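Local coordinates for ralf, proline/betaine transporter (Legionella pneumophila, PDB 4D7Q), which probably acts as a guanine-nucleotide exchange factor, being an engineered chimera of a Legionella Sec7 domain and the capping domain of Rickettsia RalF, at residues T99-F104 and F198-V203; P240-N245 and A319-A324; S275-I280 and Q302-E307. The protein carries 2 engineered substitutions. One frame throughout, in Å; residues are numbered along the deposited sequence. Where two conformers were deposited one is given.

Contact 1 of 3, residues T99-F104 and F198-V203; sequences TFLKTF and FELNFV. Engineered in segment 198-203: Glu199 (natural residue Lys).
Lys102 and Leu200 mark the closest backbone approach, 6.2 Å between their CA atoms, where segment 99-104, at the C-terminal part of helix 93-102, meets the irregular chain 198-203. One water ties the two backbones together, lying within bonding distance of Leu101 O, Phe104 O and Asn201 N, the last donating to it over 3.0 Å. The side chain of Lys102 bends at two successive bonds, chi2 -76° and chi3 -87°, and this folds CD and CE over the carbonyls of Phe198 and Glu199. Its NZ then gives a hydrogen bond of 2.8 Å to Glu199 O, the donor tilted 28° from the carbonyl plane. Glu199 itself is an engineered residue, in place of lysine, and takes part here through its main chain. Leu101, one residue earlier on the helix, makes the apolar half of the contact: its CB meets Leu200 CD2 at 3.6 Å, and its CD1 reaches CD2 of the Phe198 ring at 3.9 Å, approaching obliquely. Leu101 and Leu200 both rest on Ile146 of helix 135-152, while the Phe198 ring also packs on Val94 and Leu97. The chain leaving helix 183-195 is thus laid across helices 93-102 and 135-152 of the Sec7 part.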
ATOM      1  N   THR A  99      12.406 -12.212   1.647  1.00 24.32           N
ATOM      2  CA  THR A  99      13.311 -11.564   0.652  1.00 25.20           C
ATOM      3  C   THR A  99      12.542 -10.539  -0.163  1.00 26.06           C
ATOM      4  O   THR A  99      13.045  -9.439  -0.384  1.00 25.83           O
ATOM      5  CB  THR A  99      13.946 -12.631  -0.263  1.00 33.41           C
ATOM      6  OG1 THR A  99      14.630 -13.560   0.565  1.00 33.58           O
ATOM      7  CG2 THR A  99      14.913 -12.041  -1.291  1.00 38.50           C
ATOM      8  N   PHE A 100      11.327 -10.905  -0.615  1.00 21.67           N
ATOM      9  CA  PHE A 100      10.440 -10.046  -1.399  1.00 19.61           C
ATOM     10  C   PHE A 100      10.081  -8.762  -0.626  1.00 23.12           C
ATOM     11  O   PHE A 100      10.295  -7.658  -1.131  1.00 21.80           O
ATOM     12  CB  PHE A 100       9.141 -10.809  -1.789  1.00 20.91           C
ATOM     13  CG  PHE A 100       8.113  -9.934  -2.495  1.00 21.84           C
ATOM     14  CD1 PHE A 100       8.228  -9.654  -3.861  1.00 22.16           C
ATOM     15  CD2 PHE A 100       7.063  -9.353  -1.786  1.00 23.54           C
ATOM     16  CE1 PHE A 100       7.293  -8.849  -4.510  1.00 25.17           C
ATOM     17  CE2 PHE A 100       6.129  -8.534  -2.430  1.00 23.98           C
ATOM     18  CZ  PHE A 100       6.248  -8.290  -3.794  1.00 23.14           C
ATOM     19  N   LEU A 101       9.474  -8.915   0.571  1.00 20.57           N
ATOM     20  CA  LEU A 101       9.041  -7.799   1.429  1.00 19.07           C
ATOM     21  C   LEU A 101      10.190  -6.866   1.820  1.00 24.00           C
ATOM     22  O   LEU A 101      10.019  -5.631   1.841  1.00 22.93           O
ATOM     23  CB  LEU A 101       8.348  -8.355   2.689  1.00 17.87           C
ATOM     24  CG  LEU A 101       7.003  -9.078   2.442  1.00 20.74           C
ATOM     25  CD1 LEU A 101       6.454  -9.572   3.730  1.00 20.84           C
ATOM     26  CD2 LEU A 101       5.956  -8.148   1.754  1.00 18.83           C
ATOM     27  N   LYS A 102      11.371  -7.451   2.106  1.00 20.53           N
ATOM     28  CA  LYS A 102      12.556  -6.653   2.481  1.00 20.57           C
ATOM     29  C   LYS A 102      13.186  -5.832   1.343  1.00 25.70           C
ATOM     30  O   LYS A 102      14.021  -4.962   1.598  1.00 25.47           O
ATOM     31  CB  LYS A 102      13.589  -7.484   3.249  1.00 21.52           C
ATOM     32  CG  LYS A 102      13.125  -7.808   4.663  1.00 27.30           C
ATOM     33  CD  LYS A 102      13.256  -6.560   5.572  1.00 41.28           C
ATOM     34  CE  LYS A 102      14.629  -6.438   6.203  1.00 46.74           C
ATOM     35  NZ  LYS A 102      14.829  -5.108   6.833  1.00 61.31           N
ATOM     36  N   THR A 103      12.786  -6.134   0.132  1.00 23.05           N
ATOM     37  CA  THR A 103      13.121  -5.331  -1.020  1.00 24.38           C
ATOM     38  C   THR A 103      12.513  -3.924  -0.940  1.00 28.54           C
ATOM     39  O   THR A 103      13.070  -3.003  -1.428  1.00 28.67           O
ATOM     40  CB  THR A 103      12.659  -5.984  -2.325  1.00 39.28           C
ATOM     41  OG1 THR A 103      13.063  -7.345  -2.367  1.00 43.75           O
ATOM     42  CG2 THR A 103      13.239  -5.309  -3.474  1.00 41.66           C
ATOM     43  N   PHE A 104      11.377  -3.794  -0.290  1.00 24.25           N
ATOM     44  CA  PHE A 104      10.642  -2.558  -0.258  1.00 23.20           C
ATOM     45  C   PHE A 104      10.751  -1.724   0.993  1.00 26.03           C
ATOM     46  O   PHE A 104      11.019  -2.191   2.070  1.00 25.21           O
ATOM     47  CB  PHE A 104       9.144  -2.814  -0.440  1.00 24.22           C
ATOM     48  CG  PHE A 104       8.799  -3.540  -1.682  1.00 25.61           C
ATOM     49  CD1 PHE A 104       8.757  -4.902  -1.702  1.00 27.42           C
ATOM     50  CD2 PHE A 104       8.538  -2.859  -2.830  1.00 27.41           C
ATOM     51  CE1 PHE A 104       8.452  -5.569  -2.847  1.00 27.81           C
ATOM     52  CE2 PHE A 104       8.233  -3.518  -3.977  1.00 28.58           C
ATOM     53  CZ  PHE A 104       8.196  -4.868  -3.985  1.00 26.42           C
ATOM     54  N   PHE A 198      11.180 -10.712  10.346  1.00 22.38           N
ATOM     55  CA  PHE A 198      11.202 -10.119   8.994  1.00 21.99           C
ATOM     56  C   PHE A 198      11.844  -8.740   9.027  1.00 25.91           C
ATOM     57  O   PHE A 198      12.477  -8.337   8.049  1.00 24.71           O
ATOM     58  CB  PHE A 198       9.773  -9.999   8.413  1.00 22.33           C
ATOM     59  CG  PHE A 198       9.205 -11.234   7.751  1.00 23.38           C
ATOM     60  CD1 PHE A 198       9.737 -12.499   8.014  1.00 24.99           C
ATOM     61  CD2 PHE A 198       8.121 -11.136   6.882  1.00 25.98           C
ATOM     62  CE1 PHE A 198       9.179 -13.639   7.448  1.00 25.87           C
ATOM     63  CE2 PHE A 198       7.575 -12.282   6.297  1.00 28.18           C
ATOM     64  CZ  PHE A 198       8.126 -13.522   6.565  1.00 25.61           C
ATOM     65  N   GLU A 199      11.685  -8.017  10.159  1.00 23.60           N
ATOM     66  CA  GLU A 199      12.212  -6.648  10.344  1.00 24.01           C
ATOM     67  C   GLU A 199      11.762  -5.762   9.185  1.00 27.16           C
ATOM     68  O   GLU A 199      12.563  -5.092   8.516  1.00 26.61           O
ATOM     69  CB  GLU A 199      13.735  -6.625  10.550  1.00 25.46           C
ATOM     70  CG  GLU A 199      14.177  -7.534  11.688  1.00 35.65           C
ATOM     71  CD  GLU A 199      15.567  -7.271  12.220  1.00 56.45           C
ATOM     72  OE1 GLU A 199      16.522  -7.265  11.413  1.00 43.69           O
ATOM     73  OE2 GLU A 199      15.710  -7.145  13.458  1.00 59.60           O
ATOM     74  N   LEU A 200      10.466  -5.824   8.980  1.00 23.11           N
ATOM     75  CA  LEU A 200       9.798  -5.215   7.866  1.00 24.01           C
ATOM     76  C   LEU A 200       9.989  -3.648   7.871  1.00 28.80           C
ATOM     77  O   LEU A 200       9.956  -3.122   8.955  1.00 29.32           O
ATOM     78  CB  LEU A 200       8.314  -5.540   7.820  1.00 23.36           C
ATOM     79  CG  LEU A 200       8.006  -6.886   7.205  1.00 27.48           C
ATOM     80  CD1 LEU A 200       6.568  -7.045   6.797  1.00 27.79           C
ATOM     81  CD2 LEU A 200       8.962  -7.312   6.119  1.00 24.83           C
ATOM     82  N   ASN A 201      10.233  -2.764   6.873  0.50 25.42           N
ATOM     83  CA  ASN A 201      10.278  -1.339   6.957  0.50 25.57           C
ATOM     84  C   ASN A 201       9.181  -0.780   6.126  0.50 27.46           C
ATOM     85  O   ASN A 201       9.102  -1.071   4.957  0.50 27.15           O
ATOM     86  CB  ASN A 201      11.611  -0.837   6.460  0.50 28.64           C
ATOM     87  CG  ASN A 201      12.762  -1.513   7.149  0.50 57.52           C
ATOM     88  OD1 ASN A 201      12.806  -1.562   8.348  0.50 56.17           O
ATOM     89  ND2 ASN A 201      13.683  -2.060   6.383  0.50 47.42           N
ATOM     90  N   PHE A 202       8.296  -0.062   6.776  1.00 23.76           N
ATOM     91  CA  PHE A 202       7.169   0.627   6.134  1.00 24.16           C
ATOM     92  C   PHE A 202       7.477   2.101   6.023  1.00 28.92           C
ATOM     93  O   PHE A 202       8.228   2.625   6.839  1.00 29.57           O
ATOM     94  CB  PHE A 202       5.877   0.459   6.969  1.00 26.00           C
ATOM     95  CG  PHE A 202       5.338  -0.955   7.037  1.00 27.25           C
ATOM     96  CD1 PHE A 202       5.775  -1.839   8.023  1.00 30.36           C
ATOM     97  CD2 PHE A 202       4.391  -1.400   6.122  1.00 28.97           C
ATOM     98  CE1 PHE A 202       5.259  -3.136   8.098  1.00 30.87           C
ATOM     99  CE2 PHE A 202       3.913  -2.713   6.163  1.00 31.85           C
ATOM    100  CZ  PHE A 202       4.335  -3.568   7.162  1.00 30.31           C
ATOM    101  N   VAL A 203       6.826   2.801   5.080  1.00 25.87           N
ATOM    102  CA  VAL A 203       6.917   4.264   4.987  1.00 25.18           C
ATOM    103  C   VAL A 203       6.325   4.821   6.325  1.00 30.26           C
ATOM    104  O   VAL A 203       5.429   4.203   6.901  1.00 28.06           O
ATOM    105  CB  VAL A 203       6.145   4.832   3.750  1.00 27.57           C
ATOM    106  CG1 VAL A 203       6.734   4.316   2.446  1.00 26.75           C
ATOM    107  CG2 VAL A 203       4.647   4.515   3.818  1.00 27.22           C
TER
HETATM  108  O   HOH W   1      10.488  -3.987   4.196  1.00 27.92           O

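Contact 2 of 3, residues P240-N245 and A319-A324; sequences PKLQNN and AAQITA
Leu242 splits its two methyl groups between neighbouring residues of helix 313-325. CD2 lies over the carboxamide of Gln321, 3.5 Å from Gln321 OE1 and little farther from its CD, while CD1 meets Ile322 CG1 at 3.8 Å. Gln321 reaches out to meet the leucine: past CG the chain is extended, chi2 172°, and it passes Leu242 at about a right angle, so that CB and the amide end both touch CD2. Ile322 offers only the flank of its CG1 branch, since its CB is directed away from the loop.

Lys241 makes a different kind of contact. Its CB sits 3.7 Å from Gln321 O, and after a bend at chi2 (-69°) the chain runs on past the next turn, CG lying 4.2 Å from Ala324 CB and CE 3.9 Å from Ala324 O. The aliphatic stem thus touches two backbone carbonyl oxygens and the Ala324 methyl. The backbones come closest here, at 5.8 Å between Lys241 CA and Gln321 CA. Ser325 OG links them further, bonding to both Lys241 N and Gln321 O. Beyond Leu242 the chain reverses in a type I turn closed by Asn245 N and Leu242 O, 3.0 Å apart. Within the capping domain, the loop leading to strand 248-252 thereby packs on helix 313-325, which rests on strands 277-283 and 297-303 through Ile322 and on helix 341-351 through Ala324.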
ATOM      1  N   PRO A 240     -17.007  20.947   7.793  1.00 37.07           N
ATOM      2  CA  PRO A 240     -17.193  22.394   8.024  1.00 37.68           C
ATOM      3  C   PRO A 240     -16.658  23.352   6.955  1.00 40.67           C
ATOM      4  O   PRO A 240     -17.221  24.422   6.808  1.00 41.00           O
ATOM      5  CB  PRO A 240     -16.550  22.626   9.402  1.00 39.75           C
ATOM      6  CG  PRO A 240     -16.552  21.296  10.059  1.00 42.98           C
ATOM      7  CD  PRO A 240     -16.370  20.301   8.963  1.00 38.09           C
ATOM      8  N   LYS A 241     -15.606  22.976   6.195  1.00 36.20           N
ATOM      9  CA  LYS A 241     -15.050  23.847   5.144  1.00 35.38           C
ATOM     10  C   LYS A 241     -15.803  23.701   3.822  1.00 38.61           C
ATOM     11  O   LYS A 241     -15.511  24.420   2.861  1.00 38.22           O
ATOM     12  CB  LYS A 241     -13.540  23.593   4.937  1.00 36.52           C
ATOM     13  CG  LYS A 241     -12.682  23.690   6.201  1.00 38.85           C
ATOM     14  CD  LYS A 241     -12.564  25.113   6.743  1.00 42.78           C
ATOM     15  CE  LYS A 241     -11.541  25.184   7.851  1.00 50.35           C
ATOM     16  NZ  LYS A 241     -11.886  26.229   8.856  1.00 62.76           N
ATOM     17  N   LEU A 242     -16.756  22.792   3.805  1.00 34.27           N
ATOM     18  CA  LEU A 242     -17.524  22.494   2.624  1.00 33.47           C
ATOM     19  C   LEU A 242     -19.046  22.660   2.786  1.00 35.37           C
ATOM     20  O   LEU A 242     -19.812  22.140   2.011  1.00 34.30           O
ATOM     21  CB  LEU A 242     -17.163  21.092   2.133  1.00 32.45           C
ATOM     22  CG  LEU A 242     -15.743  20.881   1.616  1.00 35.82           C
ATOM     23  CD1 LEU A 242     -15.460  19.413   1.400  1.00 34.54           C
ATOM     24  CD2 LEU A 242     -15.486  21.642   0.332  1.00 34.49           C
ATOM     25  N   GLN A 243     -19.463  23.392   3.796  1.00 32.27           N
ATOM     26  CA  GLN A 243     -20.880  23.523   4.119  1.00 32.50           C
ATOM     27  C   GLN A 243     -21.783  24.294   3.117  1.00 36.81           C
ATOM     28  O   GLN A 243     -22.982  24.197   3.197  1.00 35.84           O
ATOM     29  CB  GLN A 243     -21.056  24.008   5.543  1.00 33.88           C
ATOM     30  CG  GLN A 243     -20.793  22.933   6.584  1.00 44.43           C
ATOM     31  CD  GLN A 243     -21.568  21.654   6.354  1.00 48.22           C
ATOM     32  OE1 GLN A 243     -20.993  20.629   6.134  1.00 41.80           O
ATOM     33  NE2 GLN A 243     -22.862  21.723   6.415  1.00 37.53           N
ATOM     34  N   ASN A 244     -21.185  25.003   2.170  1.00 31.31           N
ATOM     35  CA  ASN A 244     -21.915  25.665   1.091  1.00 32.40           C
ATOM     36  C   ASN A 244     -21.759  24.884  -0.209  1.00 35.66           C
ATOM     37  O   ASN A 244     -22.258  25.331  -1.243  1.00 36.13           O
ATOM     38  CB  ASN A 244     -21.431  27.116   0.901  1.00 37.64           C
ATOM     39  CG  ASN A 244     -22.017  28.068   1.913  1.00 60.55           C
ATOM     40  OD1 ASN A 244     -23.227  28.326   1.929  1.00 58.67           O
ATOM     41  ND2 ASN A 244     -21.175  28.595   2.791  1.00 49.52           N
ATOM     42  N   ASN A 245     -21.033  23.735  -0.160  1.00 29.73           N
ATOM     43  CA  ASN A 245     -20.773  22.892  -1.322  1.00 29.34           C
ATOM     44  C   ASN A 245     -21.767  21.756  -1.406  1.00 33.45           C
ATOM     45  O   ASN A 245     -22.054  21.106  -0.396  1.00 33.39           O
ATOM     46  CB  ASN A 245     -19.340  22.308  -1.287  1.00 32.43           C
ATOM     47  CG  ASN A 245     -18.249  23.291  -1.683  1.00 59.87           C
ATOM     48  OD1 ASN A 245     -17.535  23.094  -2.674  1.00 55.74           O
ATOM     49  ND2 ASN A 245     -18.079  24.359  -0.909  1.00 45.26           N
ATOM     50  N   ALA A 319      -9.192  18.022  -1.717  1.00 22.89           N
ATOM     51  CA  ALA A 319      -8.490  17.164  -0.750  1.00 22.64           C
ATOM     52  C   ALA A 319      -8.025  18.000   0.465  1.00 28.14           C
ATOM     53  O   ALA A 319      -8.266  17.578   1.595  1.00 27.55           O
ATOM     54  CB  ALA A 319      -7.317  16.436  -1.398  1.00 22.12           C
ATOM     55  N   ALA A 320      -7.496  19.235   0.241  1.00 27.19           N
ATOM     56  CA  ALA A 320      -7.099  20.126   1.346  1.00 27.69           C
ATOM     57  C   ALA A 320      -8.299  20.613   2.175  1.00 30.64           C
ATOM     58  O   ALA A 320      -8.164  20.712   3.393  1.00 29.03           O
ATOM     59  CB  ALA A 320      -6.292  21.310   0.837  1.00 28.62           C
ATOM     60  N   GLN A 321      -9.468  20.900   1.527  1.00 28.18           N
ATOM     61  CA  GLN A 321     -10.711  21.349   2.216  1.00 27.97           C
ATOM     62  C   GLN A 321     -11.251  20.258   3.133  1.00 31.19           C
ATOM     63  O   GLN A 321     -11.648  20.535   4.268  1.00 31.16           O
ATOM     64  CB  GLN A 321     -11.808  21.757   1.208  1.00 28.84           C
ATOM     65  CG  GLN A 321     -11.489  23.050   0.466  1.00 37.82           C
ATOM     66  CD  GLN A 321     -12.451  23.367  -0.651  1.00 41.92           C
ATOM     67  OE1 GLN A 321     -12.668  22.581  -1.570  1.00 32.49           O
ATOM     68  NE2 GLN A 321     -13.012  24.555  -0.617  1.00 35.93           N
ATOM     69  N   ILE A 322     -11.278  19.018   2.624  1.00 27.88           N
ATOM     70  CA  ILE A 322     -11.730  17.831   3.360  1.00 27.13           C
ATOM     71  C   ILE A 322     -10.814  17.640   4.561  1.00 29.81           C
ATOM     72  O   ILE A 322     -11.312  17.475   5.681  1.00 28.58           O
ATOM     73  CB  ILE A 322     -11.734  16.582   2.441  1.00 29.14           C
ATOM     74  CG1 ILE A 322     -12.875  16.685   1.388  1.00 29.51           C
ATOM     75  CG2 ILE A 322     -11.837  15.265   3.282  1.00 28.55           C
ATOM     76  CD1 ILE A 322     -12.735  15.730   0.160  1.00 34.60           C
ATOM     77  N   THR A 323      -9.477  17.693   4.326  1.00 26.30           N
ATOM     78  CA  THR A 323      -8.488  17.515   5.393  1.00 26.79           C
ATOM     79  C   THR A 323      -8.631  18.563   6.485  1.00 31.36           C
ATOM     80  O   THR A 323      -8.644  18.216   7.664  1.00 30.45           O
ATOM     81  CB  THR A 323      -7.057  17.450   4.849  1.00 30.14           C
ATOM     82  OG1 THR A 323      -6.992  16.531   3.762  1.00 26.92           O
ATOM     83  CG2 THR A 323      -6.095  16.992   5.897  1.00 26.63           C
ATOM     84  N   ALA A 324      -8.777  19.843   6.093  1.00 31.12           N
ATOM     85  CA  ALA A 324      -8.907  20.953   7.047  1.00 31.46           C
ATOM     86  C   ALA A 324     -10.240  20.927   7.806  1.00 33.16           C
ATOM     87  O   ALA A 324     -10.355  21.575   8.842  1.00 33.97           O
ATOM     88  CB  ALA A 324      -8.707  22.282   6.339  1.00 32.78           C
TER

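Contact 3 of 3, residues S275-I280 and Q302-E307; sequences SGAAEI and QPLREE
Ala277 O accepts from Leu304 N over 2.7 Å, a nearly straight bond at the hydrogen (171°), although the donor stands well above the carbonyl plane. Two residues along each strand, Glu279 and Gln302 form a hydrogen-bonded antiparallel pair in which both backbone N-H groups and both carbonyls are used: Glu279 N to Gln302 O at 2.8 Å and Gln302 N to Glu279 O at 3.0 Å. The former donor lies nearly on the extension of the C=O bond, and the latter approaches in the carbonyl plane. Between these bonds sits the non-hydrogen-bonded pair Ala278 and Pro303. Here Ala278 CA adds a CH...O contact to Gln302 O at 3.3 Å, a bent, minor one.

Glu279 and Gln302 lie side by side on one face of the sheet, pointing the same way, with carboxylate and amide planes 81° apart. A water bridges them, donating to Glu279 OE1 and, at 2.8 Å, to Gln302 OE1. Partners outside the two segments satisfy the rest: Glu279 OE2 accepts from Ser267 OG and also bonds a glycerol, probably from the crystallisation liquor, Gln302 NE2 donates to Pro207 O, Ala277 N bonds Ser315 OG, Ala278 pairs with Ile270 through the backbone, and Pro303 O bonds another glycerol. Leu304, its CG anti to the backbone N (chi1 -154°), turns CD1 to Glu279 CB at 3.9 Å, and its CB packs on the Ala277 methyl. Glu306 OE1 also closes on that methyl, at 3.3 Å. Ala278 and Pro303, on the other face, are covered by helix 313-325. Such alternation of hydrogen-bonded and non-hydrogen-bonded pairs defines an antiparallel ladder, here joining two adjacent central strands of the capping domain's sheet.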
ATOM      1  N   SER A 275     -15.900  19.552 -10.633  1.00 44.09           N
ATOM      2  CA  SER A 275     -15.184  18.350 -11.079  1.00 43.52           C
ATOM      3  C   SER A 275     -14.038  17.879 -10.171  1.00 43.97           C
ATOM      4  O   SER A 275     -13.321  16.931 -10.520  1.00 44.26           O
ATOM      5  CB  SER A 275     -14.793  18.427 -12.560  1.00 48.42           C
ATOM      6  OG  SER A 275     -15.947  18.347 -13.383  1.00 58.43           O
ATOM      7  N   GLY A 276     -13.905  18.511  -9.001  1.00 36.73           N
ATOM      8  CA  GLY A 276     -12.923  18.118  -8.000  1.00 34.11           C
ATOM      9  C   GLY A 276     -13.260  16.745  -7.457  1.00 34.25           C
ATOM     10  O   GLY A 276     -14.438  16.446  -7.232  1.00 32.07           O
ATOM     11  N   ALA A 277     -12.242  15.876  -7.315  1.00 29.95           N
ATOM     12  CA  ALA A 277     -12.421  14.521  -6.798  1.00 29.03           C
ATOM     13  C   ALA A 277     -11.317  14.170  -5.812  1.00 32.10           C
ATOM     14  O   ALA A 277     -10.153  14.508  -6.029  1.00 30.40           O
ATOM     15  CB  ALA A 277     -12.504  13.504  -7.928  1.00 29.36           C
ATOM     16  N   ALA A 278     -11.702  13.566  -4.676  1.00 28.98           N
ATOM     17  CA  ALA A 278     -10.768  13.244  -3.598  1.00 27.81           C
ATOM     18  C   ALA A 278     -11.202  12.002  -2.846  1.00 28.80           C
ATOM     19  O   ALA A 278     -12.394  11.692  -2.803  1.00 28.72           O
ATOM     20  CB  ALA A 278     -10.649  14.425  -2.643  1.00 28.77           C
ATOM     21  N   GLU A 279     -10.246  11.306  -2.232  1.00 24.16           N
ATOM     22  CA  GLU A 279     -10.539  10.066  -1.524  1.00 24.71           C
ATOM     23  C   GLU A 279     -10.115  10.087  -0.050  1.00 27.16           C
ATOM     24  O   GLU A 279      -9.019  10.556   0.273  1.00 26.01           O
ATOM     25  CB  GLU A 279      -9.842   8.914  -2.282  1.00 25.95           C
ATOM     26  CG  GLU A 279      -9.812   7.568  -1.584  1.00 31.28           C
ATOM     27  CD  GLU A 279      -8.897   6.549  -2.238  1.00 42.46           C
ATOM     28  OE1 GLU A 279      -7.907   6.954  -2.885  1.00 38.90           O
ATOM     29  OE2 GLU A 279      -9.172   5.338  -2.104  1.00 31.95           O
ATOM     30  N   ILE A 280     -10.990   9.570   0.838  1.00 22.19           N
ATOM     31  CA  ILE A 280     -10.662   9.415   2.252  1.00 20.98           C
ATOM     32  C   ILE A 280     -10.508   7.926   2.520  1.00 25.13           C
ATOM     33  O   ILE A 280     -11.501   7.202   2.535  1.00 25.50           O
ATOM     34  CB  ILE A 280     -11.628  10.039   3.309  1.00 23.50           C
ATOM     35  CG1 ILE A 280     -12.105  11.476   2.984  1.00 24.35           C
ATOM     36  CG2 ILE A 280     -10.962   9.967   4.704  1.00 24.12           C
ATOM     37  CD1 ILE A 280     -13.337  11.944   3.908  1.00 28.92           C
ATOM     38  N   GLN A 302      -6.470  12.091  -0.268  1.00 23.02           N
ATOM     39  CA  GLN A 302      -5.727  12.364  -1.497  1.00 23.13           C
ATOM     40  C   GLN A 302      -6.592  12.924  -2.592  1.00 28.16           C
ATOM     41  O   GLN A 302      -7.719  12.455  -2.737  1.00 26.71           O
ATOM     42  CB  GLN A 302      -5.070  11.067  -2.048  1.00 22.79           C
ATOM     43  CG  GLN A 302      -4.031  10.417  -1.110  1.00 20.68           C
ATOM     44  CD  GLN A 302      -3.618   9.030  -1.559  1.00 32.19           C
ATOM     45  OE1 GLN A 302      -4.150   8.478  -2.528  1.00 32.28           O
ATOM     46  NE2 GLN A 302      -2.628   8.437  -0.889  1.00 22.83           N
ATOM     47  N   PRO A 303      -6.046  13.850  -3.439  1.00 26.70           N
ATOM     48  CA  PRO A 303      -6.791  14.270  -4.642  1.00 27.20           C
ATOM     49  C   PRO A 303      -6.856  13.050  -5.578  1.00 34.22           C
ATOM     50  O   PRO A 303      -5.867  12.324  -5.722  1.00 32.68           O
ATOM     51  CB  PRO A 303      -5.917  15.382  -5.250  1.00 28.46           C
ATOM     52  CG  PRO A 303      -4.571  15.180  -4.690  1.00 32.08           C
ATOM     53  CD  PRO A 303      -4.696  14.457  -3.386  1.00 27.62           C
ATOM     54  N   LEU A 304      -8.019  12.782  -6.149  1.00 34.02           N
ATOM     55  CA  LEU A 304      -8.189  11.596  -6.982  1.00 35.05           C
ATOM     56  C   LEU A 304      -7.687  11.704  -8.432  1.00 40.48           C
ATOM     57  O   LEU A 304      -8.094  12.591  -9.189  1.00 38.11           O
ATOM     58  CB  LEU A 304      -9.657  11.136  -6.920  1.00 35.49           C
ATOM     59  CG  LEU A 304      -9.972   9.665  -7.185  1.00 40.83           C
ATOM     60  CD1 LEU A 304      -9.289   8.732  -6.168  1.00 39.71           C
ATOM     61  CD2 LEU A 304     -11.467   9.440  -7.168  1.00 44.65           C
ATOM     62  N   ARG A 305      -6.801  10.763  -8.812  1.00 40.13           N
ATOM     63  CA  ARG A 305      -6.312  10.623 -10.186  1.00 40.86           C
ATOM     64  C   ARG A 305      -7.465   9.974 -10.957  1.00 46.32           C
ATOM     65  O   ARG A 305      -8.101   9.044 -10.442  1.00 44.64           O
ATOM     66  CB  ARG A 305      -5.073   9.706 -10.235  1.00 39.30           C
ATOM     67  CG  ARG A 305      -3.746  10.443 -10.135  1.00 46.12           C
ATOM     68  CD  ARG A 305      -2.561   9.505 -10.342  1.00 45.27           C
ATOM     69  NE  ARG A 305      -2.508   8.966 -11.705  1.00 39.31           N
ATOM     70  CZ  ARG A 305      -1.806   9.498 -12.699  1.00 52.98           C
ATOM     71  NH1 ARG A 305      -1.099  10.604 -12.505  1.00 30.46           N
ATOM     72  NH2 ARG A 305      -1.812   8.932 -13.899  1.00 43.17           N
ATOM     73  N   GLU A 306      -7.791  10.503 -12.145  1.00 45.11           N
ATOM     74  CA  GLU A 306      -8.906   9.953 -12.942  1.00 45.36           C
ATOM     75  C   GLU A 306      -8.495   9.720 -14.386  1.00 48.85           C
ATOM     76  O   GLU A 306      -7.759  10.539 -14.949  1.00 47.23           O
ATOM     77  CB  GLU A 306     -10.163  10.849 -12.855  1.00 46.79           C
ATOM     78  CG  GLU A 306     -10.827  10.844 -11.485  1.00 53.24           C
ATOM     79  CD  GLU A 306     -12.173  11.537 -11.418  1.00 68.64           C
ATOM     80  OE1 GLU A 306     -12.197  12.764 -11.174  1.00 57.64           O
ATOM     81  OE2 GLU A 306     -13.204  10.849 -11.598  1.00 64.45           O
ATOM     82  N   GLU A 307      -8.960   8.587 -14.975  1.00 46.97           N
ATOM     83  CA  GLU A 307      -8.685   8.157 -16.361  1.00 47.66           C
ATOM     84  C   GLU A 307      -7.178   8.220 -16.750  1.00 52.82           C
ATOM     85  O   GLU A 307      -6.830   8.757 -17.809  1.00 54.32           O
TER
HETATM   86  O   HOH W   2      -6.408   8.538  -4.167  1.00 37.67           O

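In the fold
Along the chain, contact 1 closes before the other two begin, and contact 3 falls between the two segments of contact 2. Contact 1 belongs to the Sec7 part and the chain leaving it, about 36 Å from contact 2 and 29 Å from contact 3 between centres, on the opposite side of the molecule's centre. Contacts 2 and 3 lie in the capping domain, 14 Å apart between centres, and touch: Ile322 CD1 meets Ala278 CB at 3.7 Å, and Ala319 CB packs against Pro303. Helix 313-325 thus has the six-stranded antiparallel sheet on one flank and loop 240-245 on another. Contact 1 is therefore part of the helical Sec7 region and its exit, contacts 2 and 3 of one continuous packing unit in the sheet-containing capping domain.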